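Local atomic coordinates of D-alanyl-D-alanine carboxypeptidase (Penicillin binding protein) family protein (Francisella tularensis subsp. tularensis, PDB entry 6OSU), a protein that probably trims the terminal D-alanine from peptidoglycan precursor peptides as a serine-type D-Ala-D-Ala carboxypeptidase of the penicillin-binding protein family. Residues A37-R46 with G297-T307; L83-S92 with I130-G138. All coordinates share one frame; numbering follows the deposited sequence.

Contact 1. Residues A37-R46 with G297-T307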
# COMPACT_ATOMS: atom_id res chain seq x y z
N ALA A 37 11.54 -1.05 15.60
CA ALA A 37 11.26 0.15 14.83
C ALA A 37 10.45 1.12 15.68
O ALA A 37 9.51 0.71 16.37
CB ALA A 37 10.49 -0.20 13.55
N PRO A 38 10.79 2.41 15.67
CA PRO A 38 10.01 3.39 16.43
C PRO A 38 8.56 3.51 15.98
O PRO A 38 7.73 4.00 16.76
CB PRO A 38 10.77 4.70 16.22
CG PRO A 38 11.67 4.46 15.04
CD PRO A 38 12.00 3.00 15.07
N ALA A 39 8.22 3.09 14.76
CA ALA A 39 6.85 3.19 14.28
C ALA A 39 6.63 2.21 13.14
O ALA A 39 7.53 1.97 12.33
CB ALA A 39 6.52 4.62 13.83
N TRP A 40 5.41 1.67 13.06
CA TRP A 40 5.03 0.82 11.94
C TRP A 40 3.51 0.71 11.89
O TRP A 40 2.81 1.03 12.85
CB TRP A 40 5.65 -0.58 12.04
CG TRP A 40 5.00 -1.49 13.03
CD1 TRP A 40 3.82 -2.17 12.88
CD2 TRP A 40 5.50 -1.85 14.33
NE1 TRP A 40 3.55 -2.91 14.00
CE2 TRP A 40 4.57 -2.74 14.90
CE3 TRP A 40 6.64 -1.51 15.05
CZ2 TRP A 40 4.74 -3.28 16.17
CZ3 TRP A 40 6.81 -2.05 16.31
CH2 TRP A 40 5.87 -2.93 16.86
N VAL A 41 3.02 0.23 10.75
CA VAL A 41 1.61 -0.08 10.57
C VAL A 41 1.48 -1.14 9.48
O VAL A 41 2.25 -1.15 8.52
CB VAL A 41 0.78 1.18 10.22
CG1 VAL A 41 1.11 1.67 8.82
CG2 VAL A 41 -0.72 0.91 10.37
N THR A 42 0.52 -2.05 9.66
CA THR A 42 0.18 -3.04 8.66
C THR A 42 -1.32 -2.96 8.41
O THR A 42 -2.11 -3.05 9.35
CB THR A 42 0.56 -4.46 9.09
OG1 THR A 42 1.94 -4.49 9.48
CG2 THR A 42 0.35 -5.45 7.95
N MET A 43 -1.70 -2.79 7.14
CA MET A 43 -3.08 -2.55 6.77
C MET A 43 -3.48 -3.46 5.62
O MET A 43 -2.69 -3.69 4.70
CB MET A 43 -3.28 -1.07 6.37
CG MET A 43 -4.56 -0.79 5.62
SD MET A 43 -4.63 0.91 5.01
CE MET A 43 -4.64 1.82 6.55
N ASP A 44 -4.69 -4.00 5.69
CA ASP A 44 -5.24 -4.77 4.59
C ASP A 44 -5.76 -3.83 3.51
O ASP A 44 -6.35 -2.79 3.80
CB ASP A 44 -6.36 -5.70 5.07
CG ASP A 44 -7.03 -6.45 3.93
OD1 ASP A 44 -8.04 -5.94 3.39
OD2 ASP A 44 -6.52 -7.53 3.54
N TYR A 45 -5.53 -4.21 2.25
CA TYR A 45 -5.79 -3.29 1.14
C TYR A 45 -7.29 -3.14 0.88
O TYR A 45 -7.78 -2.02 0.72
CB TYR A 45 -5.07 -3.77 -0.11
CG TYR A 45 -5.54 -3.07 -1.37
CD1 TYR A 45 -5.29 -1.72 -1.58
CD2 TYR A 45 -6.26 -3.77 -2.34
CE1 TYR A 45 -5.73 -1.09 -2.72
CE2 TYR A 45 -6.70 -3.14 -3.48
CZ TYR A 45 -6.44 -1.80 -3.67
OH TYR A 45 -6.88 -1.17 -4.80
N ARG A 46 -8.02 -4.25 0.84
CA ARG A 46 -9.42 -4.18 0.43
C ARG A 46 -10.31 -3.65 1.55
O ARG A 46 -11.27 -2.91 1.28
CB ARG A 46 -9.90 -5.55 -0.04
CG ARG A 46 -9.40 -5.91 -1.44
CD ARG A 46 -9.89 -7.27 -1.88
NE ARG A 46 -9.36 -8.34 -1.03
CZ ARG A 46 -9.56 -9.64 -1.26
NH1 ARG A 46 -10.28 -10.03 -2.31
NH2 ARG A 46 -9.05 -10.54 -0.44
N GLY A 297 -4.98 -13.23 -3.67
CA GLY A 297 -6.02 -12.21 -3.63
C GLY A 297 -5.96 -11.31 -2.41
O GLY A 297 -6.68 -10.31 -2.32
N GLU A 298 -5.10 -11.65 -1.46
CA GLU A 298 -4.98 -10.92 -0.20
C GLU A 298 -3.72 -10.07 -0.23
O GLU A 298 -2.60 -10.59 -0.20
CB GLU A 298 -4.97 -11.90 0.98
CG GLU A 298 -5.04 -11.25 2.35
CD GLU A 298 -6.46 -10.86 2.75
OE1 GLU A 298 -7.37 -10.88 1.89
OE2 GLU A 298 -6.66 -10.52 3.94
N ARG A 299 -3.90 -8.75 -0.29
CA ARG A 299 -2.80 -7.80 -0.34
C ARG A 299 -2.74 -7.01 0.96
O ARG A 299 -3.76 -6.52 1.45
CB ARG A 299 -2.93 -6.83 -1.51
CG ARG A 299 -1.98 -5.65 -1.42
CD ARG A 299 -2.22 -4.61 -2.50
NE ARG A 299 -1.99 -5.15 -3.84
CZ ARG A 299 -0.79 -5.32 -4.38
NH1 ARG A 299 0.30 -5.00 -3.69
NH2 ARG A 299 -0.68 -5.82 -5.60
N PHE A 300 -1.53 -6.87 1.50
CA PHE A 300 -1.30 -6.07 2.69
C PHE A 300 -0.31 -4.96 2.39
O PHE A 300 0.56 -5.10 1.53
CB PHE A 300 -0.79 -6.93 3.86
CG PHE A 300 -1.88 -7.67 4.58
CD1 PHE A 300 -2.64 -7.03 5.54
CD2 PHE A 300 -2.14 -9.00 4.29
CE1 PHE A 300 -3.65 -7.71 6.21
CE2 PHE A 300 -3.14 -9.69 4.95
CZ PHE A 300 -3.90 -9.04 5.91
N ILE A 301 -0.46 -3.85 3.11
CA ILE A 301 0.44 -2.71 3.02
C ILE A 301 1.11 -2.52 4.37
O ILE A 301 0.43 -2.48 5.40
CB ILE A 301 -0.33 -1.45 2.59
CG1 ILE A 301 -0.84 -1.61 1.15
CG2 ILE A 301 0.55 -0.21 2.73
CD1 ILE A 301 -1.93 -0.63 0.78
N SER A 302 2.43 -2.43 4.36
CA SER A 302 3.21 -2.23 5.57
C SER A 302 4.09 -1.00 5.41
O SER A 302 4.68 -0.79 4.35
CB SER A 302 4.08 -3.45 5.89
OG SER A 302 3.38 -4.38 6.70
N VAL A 303 4.16 -0.20 6.47
CA VAL A 303 5.07 0.92 6.57
C VAL A 303 5.90 0.73 7.82
O VAL A 303 5.35 0.50 8.90
CB VAL A 303 4.33 2.27 6.61
CG1 VAL A 303 5.32 3.41 6.70
CG2 VAL A 303 3.44 2.42 5.38
N VAL A 304 7.22 0.81 7.68
CA VAL A 304 8.15 0.75 8.80
C VAL A 304 9.01 2.00 8.75
O VAL A 304 9.55 2.35 7.69
CB VAL A 304 9.02 -0.52 8.76
CG1 VAL A 304 10.11 -0.45 9.80
CG2 VAL A 304 8.18 -1.76 8.99
N LEU A 305 9.14 2.68 9.89
CA LEU A 305 9.84 3.96 9.96
C LEU A 305 10.89 3.92 11.05
O LEU A 305 10.64 3.43 12.16
CB LEU A 305 8.86 5.11 10.23
CG LEU A 305 7.65 5.25 9.30
CD1 LEU A 305 6.70 6.31 9.83
CD2 LEU A 305 8.08 5.58 7.87
N GLY A 306 12.08 4.43 10.74
CA GLY A 306 13.07 4.71 11.75
C GLY A 306 13.94 3.56 12.20
O GLY A 306 14.54 3.65 13.27
N THR A 307 14.04 2.49 11.42
CA THR A 307 14.96 1.42 11.79
C THR A 307 16.41 1.91 11.69
O THR A 307 16.72 2.85 10.96
CB THR A 307 14.77 0.19 10.91
OG1 THR A 307 14.96 0.55 9.53
CG2 THR A 307 13.38 -0.38 11.11
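The carbonyl oxygen of Met43 takes the backbone N-H of Ile301 in a nearly straight bond, Ile301 N to Met43 O 2.7 Å. The return bond from Met43 N to Ile301 O closes a two-bond ring, and Val41 and Val303 repeat it; with Tyr45 N to Arg299 O and Leu305 N to Ala39 O, these join the strands as an antiparallel ladder. In the non-hydrogen-bonded pair between those rings, Thr42 OG1 and Ser302 OG share a hydrogen bond of 3.1 Å. Two rungs on, Phe300 CE1 packs against Asp44 CB at 3.6 Å, while Asp44 OD2 stands over one face of the ring, toward its rim. That oxygen is also 3.0 Å from Glu298 OE2, a close approach of two acidic groups that could raise the proton affinity of one of them. Asp44 OD1 takes hydrogen bonds from Thr47 N and Asn330 ND2. Arg46 probably eases the approach: Arg46 NH2 bridges to Glu298 OE1 at 2.9 Å, in the guanidinium plane, while Gly297 O lies over a guanidinium face. The arginine chain turns at chi3 (-64°) to bring this edge round to the glutamate. The ladder joins the second and central strands of the five-stranded sheet of the penicillin-binding fold, with strand 50-54 beyond one and 288-295 beyond the other; helix 310-327 packs on the Thr42, Ser302 and Val304 side, helix 176-189 on that of Val41 and Leu305.

Contact 2. Residues L83-S92 with I130-G138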
# COMPACT_ATOMS: atom_id res chain seq x y z
N LEU A 83 -1.24 14.82 -18.90
CA LEU A 83 0.09 14.27 -19.09
C LEU A 83 -0.08 12.88 -19.68
O LEU A 83 -1.13 12.25 -19.54
CB LEU A 83 0.86 14.22 -17.76
CG LEU A 83 2.38 14.35 -17.74
CD1 LEU A 83 2.80 15.71 -18.26
CD2 LEU A 83 2.90 14.14 -16.33
N SER A 84 0.95 12.41 -20.37
CA SER A 84 0.99 11.03 -20.83
C SER A 84 2.37 10.45 -20.54
O SER A 84 3.34 11.19 -20.33
CB SER A 84 0.67 10.90 -22.32
OG SER A 84 1.84 10.84 -23.10
N TRP A 85 2.44 9.12 -20.50
CA TRP A 85 3.73 8.45 -20.31
C TRP A 85 4.73 8.85 -21.39
O TRP A 85 5.94 8.86 -21.14
CB TRP A 85 3.53 6.94 -20.31
CG TRP A 85 2.70 6.43 -19.18
CD1 TRP A 85 1.42 5.96 -19.25
CD2 TRP A 85 3.09 6.33 -17.80
NE1 TRP A 85 0.99 5.58 -18.00
CE2 TRP A 85 2.00 5.79 -17.10
CE3 TRP A 85 4.26 6.64 -17.10
CZ2 TRP A 85 2.04 5.56 -15.73
CZ3 TRP A 85 4.30 6.41 -15.74
CH2 TRP A 85 3.19 5.87 -15.07
N ASP A 86 4.24 9.19 -22.59
CA ASP A 86 5.09 9.52 -23.73
C ASP A 86 5.60 10.95 -23.70
O ASP A 86 6.52 11.27 -24.47
CB ASP A 86 4.33 9.29 -25.04
CG ASP A 86 3.87 7.86 -25.21
OD1 ASP A 86 4.33 6.99 -24.45
OD2 ASP A 86 3.04 7.60 -26.12
N THR A 87 5.04 11.82 -22.86
CA THR A 87 5.41 13.23 -22.87
C THR A 87 6.90 13.40 -22.57
O THR A 87 7.44 12.75 -21.67
CB THR A 87 4.57 14.01 -21.85
OG1 THR A 87 3.18 13.92 -22.21
CG2 THR A 87 4.98 15.47 -21.80
N MET A 88 7.55 14.28 -23.32
CA MET A 88 8.98 14.54 -23.20
C MET A 88 9.20 15.80 -22.37
O MET A 88 8.80 16.90 -22.78
CB MET A 88 9.62 14.69 -24.57
CG MET A 88 9.34 13.53 -25.52
SD MET A 88 10.12 11.99 -25.02
CE MET A 88 11.85 12.44 -25.10
N ILE A 89 9.83 15.65 -21.21
CA ILE A 89 10.03 16.75 -20.27
C ILE A 89 11.44 17.30 -20.44
O ILE A 89 12.40 16.52 -20.47
CB ILE A 89 9.80 16.30 -18.82
CG1 ILE A 89 8.32 16.03 -18.58
CG2 ILE A 89 10.31 17.34 -17.84
CD1 ILE A 89 8.06 14.63 -18.15
N PRO A 90 11.61 18.62 -20.54
CA PRO A 90 12.96 19.18 -20.55
C PRO A 90 13.59 19.09 -19.17
O PRO A 90 12.92 19.23 -18.15
CB PRO A 90 12.73 20.64 -20.97
CG PRO A 90 11.34 20.94 -20.50
CD PRO A 90 10.57 19.65 -20.66
N ILE A 91 14.90 18.85 -19.15
CA ILE A 91 15.66 18.76 -17.91
C ILE A 91 16.36 20.10 -17.70
O ILE A 91 17.27 20.46 -18.45
CB ILE A 91 16.67 17.61 -17.96
CG1 ILE A 91 15.99 16.32 -18.42
CG2 ILE A 91 17.33 17.43 -16.59
CD1 ILE A 91 14.88 15.84 -17.51
N SER A 92 15.93 20.83 -16.68
CA SER A 92 16.60 22.07 -16.33
C SER A 92 17.96 21.78 -15.70
O SER A 92 18.25 20.67 -15.25
CB SER A 92 15.75 22.89 -15.35
OG SER A 92 15.55 22.18 -14.14
N ILE A 130 12.74 16.15 -9.43
CA ILE A 130 12.70 17.60 -9.60
C ILE A 130 12.25 17.96 -11.01
O ILE A 130 11.54 18.96 -11.20
CB ILE A 130 14.08 18.20 -9.26
CG1 ILE A 130 14.37 18.04 -7.77
CG2 ILE A 130 14.16 19.66 -9.68
CD1 ILE A 130 13.20 18.44 -6.88
N ALA A 131 12.65 17.17 -12.01
CA ALA A 131 12.26 17.47 -13.38
C ALA A 131 10.76 17.31 -13.59
O ALA A 131 10.14 18.09 -14.31
CB ALA A 131 13.04 16.58 -14.36
N LEU A 132 10.16 16.29 -12.96
CA LEU A 132 8.71 16.13 -13.05
C LEU A 132 7.99 17.24 -12.29
O LEU A 132 6.97 17.75 -12.75
CB LEU A 132 8.30 14.76 -12.50
CG LEU A 132 8.61 13.55 -13.38
CD1 LEU A 132 8.48 12.26 -12.58
CD2 LEU A 132 7.71 13.53 -14.60
N ALA A 133 8.53 17.63 -11.13
CA ALA A 133 7.87 18.64 -10.30
C ALA A 133 7.87 20.00 -10.99
O ALA A 133 6.85 20.69 -11.02
CB ALA A 133 8.55 18.72 -8.94
N GLU A 134 9.02 20.40 -11.54
CA GLU A 134 9.09 21.68 -12.25
C GLU A 134 8.11 21.75 -13.41
O GLU A 134 7.57 22.82 -13.70
CB GLU A 134 10.52 21.92 -12.75
CG GLU A 134 11.55 22.18 -11.66
CD GLU A 134 12.92 22.51 -12.23
OE1 GLU A 134 13.35 21.85 -13.20
OE2 GLU A 134 13.57 23.44 -11.70
N TYR A 135 7.86 20.62 -14.08
CA TYR A 135 7.00 20.62 -15.25
C TYR A 135 5.53 20.72 -14.87
O TYR A 135 4.77 21.49 -15.47
CB TYR A 135 7.26 19.37 -16.09
CG TYR A 135 6.51 19.36 -17.40
CD1 TYR A 135 7.08 19.92 -18.54
CD2 TYR A 135 5.25 18.80 -17.50
CE1 TYR A 135 6.40 19.91 -19.75
CE2 TYR A 135 4.56 18.79 -18.70
CZ TYR A 135 5.14 19.35 -19.82
OH TYR A 135 4.46 19.34 -21.02
N ILE A 136 5.11 19.94 -13.87
CA ILE A 136 3.70 19.91 -13.49
C ILE A 136 3.32 21.17 -12.71
O ILE A 136 2.22 21.70 -12.87
CB ILE A 136 3.41 18.63 -12.68
CG1 ILE A 136 3.67 17.39 -13.53
CG2 ILE A 136 1.99 18.64 -12.14
CD1 ILE A 136 3.66 16.10 -12.74
N GLY A 137 4.22 21.67 -11.86
CA GLY A 137 3.88 22.74 -10.96
C GLY A 137 4.47 24.10 -11.30
O GLY A 137 4.11 25.10 -10.68
N GLY A 138 5.38 24.14 -12.27
CA GLY A 138 6.07 25.38 -12.58
C GLY A 138 7.36 25.52 -11.78
O GLY A 138 8.46 25.37 -12.32
O HOH W 1 13.93 20.07 -15.16
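Ile89 lies over one face of the Tyr135 ring, its CG1 4.2 Å from the ring centroid and 18° off the normal, a CH-pi contact displaced toward the CG end of the ring. Tyr135 CG is anti to the backbone N (chi1 -174°), which carries the phenol off the helix and alongside segment 83-92. There Leu83 approaches the ring obliquely, with CD1 3.6 Å from Tyr135 CE2, and Pro90 crosses it at about a right angle, its CD 4.1 Å from Tyr135 CD1. Thr87 CG2 comes obliquely to 4.0 Å from Tyr135 OH. Beyond CG1 the same branch of Ile89 goes on to CD1, which meets Leu132 CD2 at 3.7 Å, the two side chains nearly perpendicular; the other branch, CG2, rests on the carbonyl oxygen of Ala131. Strand 88-90, paired with strand 110-112 in a small antiparallel sheet, runs at 96° to the 130-137 part of helix 126-137 in the carboxypeptidase domain, and helix 113-123 adds Val113 and Leu116 to the surroundings of Ile89. Farther along, Ile91 CD1 presses on Ala131 CB at 3.7 Å. Ser92 then stands at the N-cap of helix 93-96, where its OG caps Ala95 N. The extended side chain of Glu134 comes up to the same hydroxyl; Ser92 OG to Glu134 OE1 is modelled at 2.4 Å, too short to be taken literally. A water ties this corner together more soundly, accepting from Ser92 N and donating to Glu134 OE1 at 2.7 Å and, at longer range, to Pro90 O, while Glu134 OE2 takes Asn94 ND2.

In the fold
Contact 2 is nested within the 250 residues that separate the two strands of contact 1, so the sheet pairing closes a loop that holds much of the helical part. The contacts do not touch: their centres lie 31 Å apart and their nearest atoms about 15 Å. The predicted active site is near parts of both. From contact 1, the side chain of Leu305 is about 10 Å from that of Ser64, the probable acyl-ester serine, and Val303 about 9 Å from Lys278, a predicted substrate-binding residue. From contact 2, Leu132 is about 9 Å from Lys67, the probable proton acceptor, and about 11 Å from Lys278.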